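Mediator of RNA polymerase II transcription subunit 18 (PDB 3C0T) forms part of the Mediator complex, the coactivator that carries signals from gene-specific regulatory proteins to the basal RNA polymerase II machinery. Local coordinates at residues V37-K42 against Y118-E123; S79-G84 against R97-A102; L33-V38 against Q148-K153; M1-L6 against Y170-D175. One frame throughout, in Å; residues are numbered along the deposited sequence.

Overall arrangement
All four contacts involve one large antiparallel sheet, which ties residues far apart in sequence into a single body. Strand 27-41 serves both contact 1, where it pairs with strand 118-133, and contact 3, where a loop packs on it; their centres lie about 14 Å apart, and the salt bridge between Glu123 and Arg150 links them. Contact 2 is the hairpin of strands 78-83 and 95-104. Strand 95-104 also borders strand 2-10, which pairs with strand 165-173 in contact 4, about 11 Å from contact 2 between centres. The centres of contacts 3 and 4 are about 26 Å apart. Contact 4 uses the first residues, so the other three lie between its segments along the chain.

Contact 1 of 4, residues V37-K42 against Y118-E123; sequences VVYRPK and YEFSHE
This is an antiparallel strand pairing, in which Val38 and Arg40, near the end of strand 27-41, bond to Glu119, Ser121 and His122 at the start of strand 118-133. Arg40 and Glu119 exchange two backbone hydrogen bonds. Their side chains leave the same face and cross at a slant, each with CG wedged between backbone N and carbonyl carbon (chi1 63° and 61°), and Glu119 OE1 sits 3.0 Å from both NE and NH1 of Arg40, a salt bridge of weak, bent bonds. Val38 N gives a 2.7 Å bond to His122 O while Val38 O accepts from Ser121 N at 2.8 Å. One residue thus faces two, a classic beta bulge in this sheet of the Med18 fold. Within the bulge Ser121 OG and His122 ND1 are hydrogen-bonded at 2.7 Å, which probably helps fix the imidazole's rotation. Val38 CB lies over one face of that ring, 3.6 Å from His122 CE1, and His122 NE2 bonds the backbone of another protein's chain. Tyr39 turns to the opposite side, where its CE2 meets Phe120 CB at 4.0 Å. Pro41 suits the strand end, since its non-hydrogen-bonded pairing with Tyr118 asks for no N-H.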
# COMPACT_ATOMS: atom_id res chain seq x y z
N VAL A 37 5.98 3.36 -8.74
CA VAL A 37 5.87 4.34 -9.81
C VAL A 37 4.54 4.01 -10.49
O VAL A 37 4.26 2.86 -10.82
CB VAL A 37 7.05 4.25 -10.84
CG1 VAL A 37 8.35 4.02 -10.10
CG2 VAL A 37 6.80 3.14 -11.84
N VAL A 38 3.71 5.03 -10.66
CA VAL A 38 2.40 4.83 -11.26
C VAL A 38 2.31 5.43 -12.66
O VAL A 38 2.79 6.54 -12.89
CB VAL A 38 1.31 5.44 -10.36
CG1 VAL A 38 -0.07 5.18 -10.94
CG2 VAL A 38 1.42 4.85 -8.95
N TYR A 39 1.70 4.69 -13.58
CA TYR A 39 1.53 5.13 -14.97
C TYR A 39 0.07 5.17 -15.36
O TYR A 39 -0.71 4.27 -15.02
CB TYR A 39 2.26 4.20 -15.94
CG TYR A 39 3.75 4.40 -15.97
CD1 TYR A 39 4.57 3.85 -14.99
CD2 TYR A 39 4.35 5.16 -16.98
CE1 TYR A 39 5.95 4.06 -15.01
CE2 TYR A 39 5.73 5.37 -17.01
CZ TYR A 39 6.51 4.81 -16.02
OH TYR A 39 7.87 5.01 -16.03
N ARG A 40 -0.32 6.21 -16.08
CA ARG A 40 -1.70 6.35 -16.50
C ARG A 40 -1.77 6.29 -18.02
O ARG A 40 -0.78 6.58 -18.70
CB ARG A 40 -2.25 7.70 -16.02
CG ARG A 40 -1.51 8.85 -16.64
CD ARG A 40 -1.99 10.18 -16.13
NE ARG A 40 -1.26 11.25 -16.81
CZ ARG A 40 -1.46 12.54 -16.59
NH1 ARG A 40 -0.74 13.44 -17.26
NH2 ARG A 40 -2.37 12.94 -15.71
N PRO A 41 -2.94 5.92 -18.56
CA PRO A 41 -3.11 5.83 -20.02
C PRO A 41 -2.76 7.16 -20.68
O PRO A 41 -3.11 8.22 -20.17
CB PRO A 41 -4.59 5.48 -20.16
CG PRO A 41 -4.83 4.63 -18.94
CD PRO A 41 -4.14 5.43 -17.86
N LYS A 42 -2.05 7.10 -21.81
CA LYS A 42 -1.63 8.29 -22.54
C LYS A 42 -2.72 8.81 -23.49
O LYS A 42 -3.86 9.07 -23.08
CB LYS A 42 -0.37 7.97 -23.35
CG LYS A 42 0.41 9.17 -23.85
CD LYS A 42 1.60 8.73 -24.71
CE LYS A 42 2.55 7.82 -23.95
NZ LYS A 42 3.70 7.35 -24.78
N TYR A 118 1.35 4.34 -22.09
CA TYR A 118 1.15 4.91 -20.77
C TYR A 118 2.20 5.98 -20.49
O TYR A 118 3.29 5.94 -21.04
CB TYR A 118 1.25 3.84 -19.68
CG TYR A 118 0.14 2.81 -19.68
CD1 TYR A 118 0.14 1.76 -20.60
CD2 TYR A 118 -0.90 2.88 -18.76
CE1 TYR A 118 -0.87 0.80 -20.60
CE2 TYR A 118 -1.92 1.92 -18.74
CZ TYR A 118 -1.90 0.89 -19.66
OH TYR A 118 -2.90 -0.05 -19.64
N GLU A 119 1.86 6.93 -19.63
CA GLU A 119 2.80 7.98 -19.27
C GLU A 119 2.91 8.08 -17.75
O GLU A 119 1.97 7.80 -17.02
CB GLU A 119 2.36 9.32 -19.86
CG GLU A 119 1.01 9.81 -19.39
CD GLU A 119 0.60 11.13 -20.04
OE1 GLU A 119 -0.45 11.69 -19.64
OE2 GLU A 119 1.32 11.61 -20.94
N PHE A 120 4.09 8.49 -17.29
CA PHE A 120 4.35 8.64 -15.86
C PHE A 120 3.38 9.59 -15.16
O PHE A 120 3.18 10.72 -15.61
CB PHE A 120 5.78 9.14 -15.66
CG PHE A 120 6.12 9.42 -14.22
CD1 PHE A 120 6.29 8.37 -13.32
CD2 PHE A 120 6.25 10.72 -13.77
CE1 PHE A 120 6.56 8.62 -11.98
CE2 PHE A 120 6.53 10.99 -12.43
CZ PHE A 120 6.68 9.93 -11.53
N SER A 121 2.80 9.13 -14.06
CA SER A 121 1.89 9.96 -13.28
C SER A 121 2.60 10.46 -12.02
O SER A 121 2.88 11.66 -11.89
CB SER A 121 0.65 9.15 -12.88
OG SER A 121 -0.18 9.91 -12.01
N HIS A 122 2.89 9.55 -11.10
CA HIS A 122 3.57 9.90 -9.86
C HIS A 122 4.32 8.71 -9.28
O HIS A 122 4.18 7.58 -9.76
CB HIS A 122 2.56 10.40 -8.82
CG HIS A 122 1.45 9.44 -8.54
ND1 HIS A 122 0.49 9.12 -9.48
CD2 HIS A 122 1.15 8.72 -7.44
CE1 HIS A 122 -0.35 8.25 -8.96
NE2 HIS A 122 0.02 7.99 -7.72
N GLU A 123 5.13 8.96 -8.26
CA GLU A 123 5.89 7.91 -7.61
C GLU A 123 6.05 8.22 -6.13
O GLU A 123 5.97 9.37 -5.71
CB GLU A 123 7.27 7.78 -8.25
CG GLU A 123 8.15 9.02 -8.10
CD GLU A 123 9.54 8.81 -8.65
OE1 GLU A 123 9.68 8.03 -9.62
OE2 GLU A 123 10.50 9.42 -8.14

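Contact 2 of 4, residues S79-G84 against R97-A102; sequences SMYLEG and RPVNRA
Tyr81 and Arg101 lie side by side on the better-packed face of this hairpin, the aliphatic arm of the arginine running over the tyrosine ring. Arg101 CG stands 3.9 Å above the ring plane of Tyr81, a CH-pi contact, and Arg101 CD continues to within 3.4 Å of Tyr81 OH. At the ring's edge Val99 CG1 touches Tyr81 CD2 at 3.9 Å, while Trp36 of strand 27-41 meets the ring too. With an alanine here instead of Tyr81, the Arg101 arm would probably lose its aromatic support and a gap would open beside Val99 and Trp36. Strands 78-83 and 95-104 form an antiparallel hairpin here, with paired backbone bonds between Met80 and Ala102 and between Leu82 and Asn100. Gly84 N adds a bond to Pro98 O, and the lack of a side chain at Gly84 lets Pro98 CD settle 4.1 Å from its CA. On the same face as Tyr81, a long salt bridge joins Glu83 OE1 to Arg97 NH1 at 3.5 Å, their planes 57° apart. Arg97 is gripped further by Glu3 through NH2 and by a water that spans NH1 and Gly84 O. The other face is looser at exposed Asn100 and Ala102, where a polar and a small residue suit the solvent and Leu82 CB and Asn100 CB approach only to 4.2 Å; Met80 and Leu82 there lean on strand 56-61.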
# COMPACT_ATOMS: atom_id res chain seq x y z
N SER A 79 6.74 -5.62 -9.76
CA SER A 79 5.44 -6.25 -9.69
C SER A 79 4.55 -5.18 -10.30
O SER A 79 4.71 -3.99 -10.02
CB SER A 79 5.04 -6.53 -8.24
OG SER A 79 5.70 -7.69 -7.77
N MET A 80 3.63 -5.59 -11.15
CA MET A 80 2.75 -4.65 -11.82
C MET A 80 1.32 -4.84 -11.32
O MET A 80 0.77 -5.93 -11.41
CB MET A 80 2.86 -4.87 -13.32
CG MET A 80 2.30 -3.77 -14.17
SD MET A 80 2.98 -3.94 -15.84
CE MET A 80 2.21 -5.46 -16.34
N TYR A 81 0.73 -3.77 -10.80
CA TYR A 81 -0.62 -3.87 -10.28
C TYR A 81 -1.68 -3.02 -10.96
O TYR A 81 -1.41 -1.95 -11.49
CB TYR A 81 -0.64 -3.50 -8.79
CG TYR A 81 0.09 -4.45 -7.87
CD1 TYR A 81 1.48 -4.38 -7.72
CD2 TYR A 81 -0.61 -5.38 -7.10
CE1 TYR A 81 2.14 -5.21 -6.82
CE2 TYR A 81 0.04 -6.22 -6.20
CZ TYR A 81 1.42 -6.13 -6.06
OH TYR A 81 2.07 -6.95 -5.16
N LEU A 82 -2.90 -3.54 -10.90
CA LEU A 82 -4.08 -2.86 -11.41
C LEU A 82 -5.02 -2.92 -10.22
O LEU A 82 -5.51 -4.00 -9.86
CB LEU A 82 -4.69 -3.59 -12.61
CG LEU A 82 -4.04 -3.31 -13.97
CD1 LEU A 82 -4.78 -4.09 -15.05
CD2 LEU A 82 -4.10 -1.81 -14.28
N GLU A 83 -5.26 -1.78 -9.59
CA GLU A 83 -6.13 -1.75 -8.42
C GLU A 83 -7.43 -1.03 -8.73
O GLU A 83 -7.43 0.13 -9.14
CB GLU A 83 -5.40 -1.09 -7.25
CG GLU A 83 -3.99 -1.66 -7.06
CD GLU A 83 -3.24 -1.04 -5.89
OE1 GLU A 83 -3.45 0.15 -5.60
OE2 GLU A 83 -2.41 -1.76 -5.28
N GLY A 84 -8.54 -1.74 -8.56
CA GLY A 84 -9.84 -1.16 -8.82
C GLY A 84 -10.36 -0.40 -7.62
O GLY A 84 -9.71 -0.35 -6.57
N ARG A 97 -11.90 -4.84 -2.81
CA ARG A 97 -11.54 -4.19 -4.05
C ARG A 97 -10.79 -5.17 -4.94
O ARG A 97 -10.08 -6.05 -4.45
CB ARG A 97 -10.67 -2.96 -3.81
CG ARG A 97 -9.34 -3.29 -3.19
CD ARG A 97 -8.43 -2.09 -3.19
NE ARG A 97 -7.13 -2.44 -2.64
CZ ARG A 97 -6.04 -1.70 -2.78
NH1 ARG A 97 -6.08 -0.57 -3.46
NH2 ARG A 97 -4.90 -2.11 -2.24
N PRO A 98 -10.96 -5.04 -6.26
CA PRO A 98 -10.28 -5.93 -7.21
C PRO A 98 -8.79 -5.58 -7.27
O PRO A 98 -8.43 -4.40 -7.25
CB PRO A 98 -10.97 -5.63 -8.54
CG PRO A 98 -12.28 -5.00 -8.15
CD PRO A 98 -11.91 -4.17 -6.96
N VAL A 99 -7.94 -6.59 -7.33
CA VAL A 99 -6.50 -6.35 -7.42
C VAL A 99 -5.88 -7.40 -8.32
O VAL A 99 -6.01 -8.60 -8.06
CB VAL A 99 -5.82 -6.43 -6.04
CG1 VAL A 99 -4.30 -6.42 -6.21
CG2 VAL A 99 -6.25 -5.27 -5.17
N ASN A 100 -5.22 -6.96 -9.37
CA ASN A 100 -4.57 -7.88 -10.30
C ASN A 100 -3.09 -7.60 -10.30
O ASN A 100 -2.66 -6.45 -10.32
CB ASN A 100 -5.16 -7.71 -11.70
CG ASN A 100 -6.63 -8.07 -11.74
OD1 ASN A 100 -7.00 -9.23 -11.54
ND2 ASN A 100 -7.49 -7.09 -12.00
N ARG A 101 -2.30 -8.67 -10.29
CA ARG A 101 -0.86 -8.56 -10.24
C ARG A 101 -0.14 -9.45 -11.25
O ARG A 101 -0.63 -10.51 -11.61
CB ARG A 101 -0.39 -8.91 -8.83
CG ARG A 101 1.11 -9.13 -8.66
CD ARG A 101 1.39 -9.52 -7.22
NE ARG A 101 0.59 -10.67 -6.82
CZ ARG A 101 0.24 -10.95 -5.56
NH1 ARG A 101 0.62 -10.16 -4.57
NH2 ARG A 101 -0.48 -12.04 -5.31
N ALA A 102 1.02 -8.98 -11.68
CA ALA A 102 1.86 -9.70 -12.62
C ALA A 102 3.28 -9.18 -12.39
O ALA A 102 3.47 -7.97 -12.28
CB ALA A 102 1.42 -9.41 -14.06
O HOH W 1 -7.79 0.94 -5.07

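Contact 3 of 4, residues L33-V38 against Q148-K153; sequences LEFWVV and QQRSIK
Phe35 reaches Arg150, Ser151 and Ile152 with its ring atoms, so that one aromatic side chain packs against the 148-153 loop. The apolar contacts come first. Phe35 CD1 touches Ile152 CG2 at 3.9 Å, and two atoms further round the ring Phe35 CZ lies 3.6 Å from Arg150 CA. With CG roughly opposite the backbone N (chi1 -160°), the ring swings out from strand 27-41 toward the loop.

Among the polar groups, Ser151 O lies at the ring edge, 3.3 Å from Phe35 CE1, where the weakly positive ring hydrogens suit a carbonyl oxygen. The Arg150 chain folds twice, at chi2 55° and chi3 48°, and brings its guanidinium across Val37, whose CG1 lies 3.6 Å above one face. That apolar cover leaves the N-H edges for other partners, and Arg150 NE forms a salt bridge with Glu123 OE1.

The loop is held by its own bonds. Ser151 N bonds Gln148 O at 2.9 Å, closing a type II turn, and Ser151 OG accepts from Lys153 N in an ST turn.

Around this core, strand 27-41 is hydrogen-bonded through Phe35 and Val37 to strand 56-61 and through Glu34 and Trp36 to strand 118-133. The loop, which joins strands 136-146 and 156-158, lies against the Phe35 and Val37 face, and Trp72 packs on Phe35 and Ile152 beside it.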
# COMPACT_ATOMS: atom_id res chain seq x y z
N LEU A 33 10.21 -1.91 2.37
CA LEU A 33 10.77 -0.71 1.75
C LEU A 33 10.56 -0.91 0.25
O LEU A 33 11.30 -1.65 -0.39
CB LEU A 33 12.25 -0.53 2.06
CG LEU A 33 12.72 0.88 1.67
CD1 LEU A 33 12.06 1.91 2.58
CD2 LEU A 33 14.24 0.99 1.77
N GLU A 34 9.53 -0.26 -0.29
CA GLU A 34 9.18 -0.39 -1.70
C GLU A 34 9.18 0.93 -2.47
O GLU A 34 8.86 1.98 -1.92
CB GLU A 34 7.79 -1.02 -1.84
CG GLU A 34 7.57 -2.27 -0.98
CD GLU A 34 6.10 -2.68 -0.89
OE1 GLU A 34 5.21 -1.80 -0.89
OE2 GLU A 34 5.84 -3.90 -0.77
N PHE A 35 9.54 0.85 -3.75
CA PHE A 35 9.52 2.03 -4.60
C PHE A 35 8.35 1.80 -5.57
O PHE A 35 8.31 0.79 -6.27
CB PHE A 35 10.83 2.17 -5.39
CG PHE A 35 11.08 3.56 -5.90
CD1 PHE A 35 12.00 4.39 -5.27
CD2 PHE A 35 10.36 4.05 -6.98
CE1 PHE A 35 12.21 5.70 -5.72
CE2 PHE A 35 10.56 5.36 -7.44
CZ PHE A 35 11.48 6.19 -6.81
N TRP A 36 7.40 2.73 -5.58
CA TRP A 36 6.24 2.63 -6.45
C TRP A 36 6.23 3.73 -7.48
O TRP A 36 6.45 4.90 -7.16
CB TRP A 36 4.94 2.76 -5.64
CG TRP A 36 4.60 1.60 -4.77
CD1 TRP A 36 5.11 1.34 -3.53
CD2 TRP A 36 3.69 0.54 -5.07
NE1 TRP A 36 4.56 0.19 -3.04
CE2 TRP A 36 3.68 -0.33 -3.96
CE3 TRP A 36 2.87 0.23 -6.17
CZ2 TRP A 36 2.89 -1.48 -3.90
CZ3 TRP A 36 2.08 -0.92 -6.12
CH2 TRP A 36 2.10 -1.77 -4.98
N VAL A 37 5.98 3.36 -8.74
CA VAL A 37 5.87 4.34 -9.81
C VAL A 37 4.54 4.01 -10.49
O VAL A 37 4.26 2.86 -10.82
CB VAL A 37 7.05 4.25 -10.84
CG1 VAL A 37 8.35 4.02 -10.10
CG2 VAL A 37 6.80 3.14 -11.84
N VAL A 38 3.71 5.03 -10.66
CA VAL A 38 2.40 4.83 -11.26
C VAL A 38 2.31 5.43 -12.66
O VAL A 38 2.79 6.54 -12.89
CB VAL A 38 1.31 5.44 -10.36
CG1 VAL A 38 -0.07 5.18 -10.94
CG2 VAL A 38 1.42 4.85 -8.95
N GLN A 148 15.05 12.74 -4.94
CA GLN A 148 15.36 12.92 -6.36
C GLN A 148 14.51 11.90 -7.12
O GLN A 148 14.47 10.72 -6.74
CB GLN A 148 16.84 12.65 -6.61
CG GLN A 148 17.47 13.53 -7.68
CD GLN A 148 17.81 14.92 -7.15
OE1 GLN A 148 16.93 15.65 -6.69
NE2 GLN A 148 19.09 15.28 -7.22
N GLN A 149 13.84 12.32 -8.18
CA GLN A 149 13.00 11.39 -8.92
C GLN A 149 13.71 10.09 -9.32
O GLN A 149 14.81 10.11 -9.84
CB GLN A 149 12.42 12.07 -10.17
CG GLN A 149 11.49 11.16 -10.97
CD GLN A 149 10.60 11.92 -11.93
OE1 GLN A 149 9.75 12.71 -11.52
NE2 GLN A 149 10.79 11.68 -13.23
N ARG A 150 13.04 8.96 -9.05
CA ARG A 150 13.54 7.62 -9.35
C ARG A 150 14.85 7.30 -8.63
O ARG A 150 15.65 6.48 -9.10
CB ARG A 150 13.72 7.44 -10.87
CG ARG A 150 13.55 6.00 -11.37
CD ARG A 150 12.20 5.38 -10.95
NE ARG A 150 11.09 6.28 -11.22
CZ ARG A 150 10.55 6.48 -12.42
NH1 ARG A 150 11.02 5.83 -13.48
NH2 ARG A 150 9.56 7.35 -12.56
N SER A 151 15.06 7.95 -7.49
CA SER A 151 16.27 7.73 -6.70
C SER A 151 15.98 6.95 -5.42
O SER A 151 15.01 7.21 -4.72
CB SER A 151 16.92 9.07 -6.34
OG SER A 151 18.03 8.89 -5.48
N ILE A 152 16.84 5.97 -5.12
CA ILE A 152 16.69 5.17 -3.91
C ILE A 152 17.74 5.59 -2.89
O ILE A 152 17.91 4.94 -1.85
CB ILE A 152 16.85 3.68 -4.21
CG1 ILE A 152 18.21 3.42 -4.85
CG2 ILE A 152 15.73 3.20 -5.11
CD1 ILE A 152 18.50 1.95 -5.11
N LYS A 153 18.44 6.68 -3.18
CA LYS A 153 19.46 7.17 -2.26
C LYS A 153 18.82 8.08 -1.21
O LYS A 153 18.16 9.07 -1.55
CB LYS A 153 20.55 7.96 -3.01
CG LYS A 153 21.33 7.13 -4.03
CD LYS A 153 22.58 7.85 -4.53
CE LYS A 153 22.27 9.23 -5.11
NZ LYS A 153 21.28 9.17 -6.23

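Contact 4 of 4, residues M1-L6 against Y170-D175; sequences MQELYL and YTHVAD
Glu3 and His172 stand side by side across an antiparallel pairing of strands 2-10 and 165-173, and the glutamate can be followed along the imidazole. Its CB lies 3.6 Å from His172 ND1. Because the chain runs straight on (chi1 177°, chi2 177°), Glu3 CG comes next to His172 CE1 at 3.7 Å and also meets Tyr170 CB at 4.0 Å. At the tip, Glu3 OE1 sits 3.0 Å from His172 CE1, near the plane of the ring at its edge, and OE2 forms a salt bridge with Arg97 NH2 on the adjacent strand. Replacing Glu3 with an alanine would probably leave Arg97 without this charged mate and the edge of His172 without its neighbour. Over a face of the same imidazole, the Met1 methyl CE lies 4.0 Å above the plane, nearly centred, a CH-pi contact. The other face of the sheet is aliphatic: Leu4 CD1 packs on Val173 CG2 at 3.6 Å, and both residues turn toward helix 179-196, where their apolar branches meet Leu189 and Met182. Paired backbone bonds of Gln2 with Val173 and Leu4 with Thr171 hold the strands in register. His172 ND1 is buried with no partner; the Glu3 carboxylate could favour a positive imidazole, but Arg97 and the unpartnered ND1 probably oppose it, so the geometry points to no firm charge state.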
# COMPACT_ATOMS: atom_id res chain seq x y z
N MET A 1 -8.32 -11.01 -8.92
CA MET A 1 -8.01 -11.28 -7.49
C MET A 1 -8.76 -10.28 -6.63
O MET A 1 -8.90 -9.11 -7.00
CB MET A 1 -6.49 -11.19 -7.27
CG MET A 1 -6.03 -11.49 -5.86
SD MET A 1 -4.22 -11.72 -5.76
CE MET A 1 -3.63 -10.05 -6.03
N GLN A 2 -9.26 -10.74 -5.49
CA GLN A 2 -10.04 -9.90 -4.60
C GLN A 2 -9.28 -9.60 -3.30
O GLN A 2 -8.78 -10.51 -2.64
CB GLN A 2 -11.36 -10.60 -4.27
CG GLN A 2 -12.60 -9.72 -4.30
CD GLN A 2 -12.90 -9.19 -5.69
OE1 GLN A 2 -12.89 -9.94 -6.66
NE2 GLN A 2 -13.20 -7.90 -5.78
N GLU A 3 -9.20 -8.32 -2.94
CA GLU A 3 -8.53 -7.94 -1.70
C GLU A 3 -9.56 -7.49 -0.66
O GLU A 3 -10.30 -6.54 -0.89
CB GLU A 3 -7.53 -6.81 -1.94
CG GLU A 3 -6.85 -6.33 -0.64
CD GLU A 3 -5.79 -5.26 -0.87
OE1 GLU A 3 -4.81 -5.53 -1.59
OE2 GLU A 3 -5.93 -4.15 -0.32
N LEU A 4 -9.61 -8.19 0.47
CA LEU A 4 -10.51 -7.82 1.55
C LEU A 4 -9.59 -7.10 2.55
O LEU A 4 -8.49 -7.57 2.83
CB LEU A 4 -11.16 -9.06 2.18
CG LEU A 4 -12.08 -9.85 1.24
CD1 LEU A 4 -11.22 -10.73 0.31
CD2 LEU A 4 -13.04 -10.73 2.05
N TYR A 5 -10.03 -5.96 3.08
CA TYR A 5 -9.14 -5.21 3.95
C TYR A 5 -9.82 -4.32 4.99
O TYR A 5 -11.02 -4.12 4.97
CB TYR A 5 -8.25 -4.32 3.09
CG TYR A 5 -9.06 -3.25 2.39
CD1 TYR A 5 -9.27 -2.01 2.99
CD2 TYR A 5 -9.68 -3.51 1.16
CE1 TYR A 5 -10.08 -1.05 2.39
CE2 TYR A 5 -10.50 -2.55 0.55
CZ TYR A 5 -10.70 -1.33 1.17
OH TYR A 5 -11.53 -0.39 0.61
N LEU A 6 -8.98 -3.77 5.86
CA LEU A 6 -9.41 -2.85 6.91
C LEU A 6 -8.29 -1.83 7.00
O LEU A 6 -7.12 -2.18 6.83
CB LEU A 6 -9.58 -3.56 8.25
CG LEU A 6 -10.79 -4.49 8.34
CD1 LEU A 6 -10.79 -5.20 9.69
CD2 LEU A 6 -12.07 -3.68 8.16
N TYR A 170 -5.09 -6.82 5.40
CA TYR A 170 -5.70 -7.39 4.21
C TYR A 170 -5.38 -8.86 3.98
O TYR A 170 -4.50 -9.44 4.61
CB TYR A 170 -5.25 -6.61 2.97
CG TYR A 170 -3.75 -6.68 2.72
CD1 TYR A 170 -2.87 -5.83 3.38
CD2 TYR A 170 -3.21 -7.63 1.85
CE1 TYR A 170 -1.49 -5.93 3.19
CE2 TYR A 170 -1.84 -7.74 1.65
CZ TYR A 170 -0.98 -6.88 2.34
OH TYR A 170 0.39 -7.01 2.18
N THR A 171 -6.14 -9.44 3.06
CA THR A 171 -5.94 -10.81 2.65
C THR A 171 -6.46 -10.89 1.22
O THR A 171 -7.32 -10.10 0.82
CB THR A 171 -6.69 -11.80 3.55
OG1 THR A 171 -6.30 -13.13 3.18
CG2 THR A 171 -8.19 -11.65 3.41
N HIS A 172 -5.92 -11.81 0.44
CA HIS A 172 -6.33 -11.96 -0.95
C HIS A 172 -7.07 -13.27 -1.22
O HIS A 172 -6.71 -14.33 -0.69
CB HIS A 172 -5.11 -11.89 -1.87
CG HIS A 172 -4.43 -10.56 -1.89
ND1 HIS A 172 -5.06 -9.41 -2.30
CD2 HIS A 172 -3.17 -10.20 -1.56
CE1 HIS A 172 -4.21 -8.40 -2.23
NE2 HIS A 172 -3.06 -8.85 -1.78
N VAL A 173 -8.11 -13.18 -2.05
CA VAL A 173 -8.89 -14.34 -2.45
C VAL A 173 -8.82 -14.42 -3.97
O VAL A 173 -9.31 -13.54 -4.68
CB VAL A 173 -10.36 -14.21 -2.00
CG1 VAL A 173 -11.16 -15.42 -2.50
CG2 VAL A 173 -10.44 -14.12 -0.48
N ALA A 174 -8.19 -15.48 -4.47
CA ALA A 174 -8.01 -15.68 -5.91
C ALA A 174 -9.29 -15.62 -6.74
O ALA A 174 -9.36 -14.90 -7.74
CB ALA A 174 -7.30 -17.01 -6.16
N ASP A 175 -10.29 -16.39 -6.33
CA ASP A 175 -11.56 -16.45 -7.06
C ASP A 175 -12.70 -15.79 -6.29
O ASP A 175 -13.10 -16.27 -5.23
CB ASP A 175 -11.90 -17.92 -7.35
CG ASP A 175 -13.20 -18.08 -8.13
OD1 ASP A 175 -13.65 -19.23 -8.28
OD2 ASP A 175 -13.76 -17.06 -8.59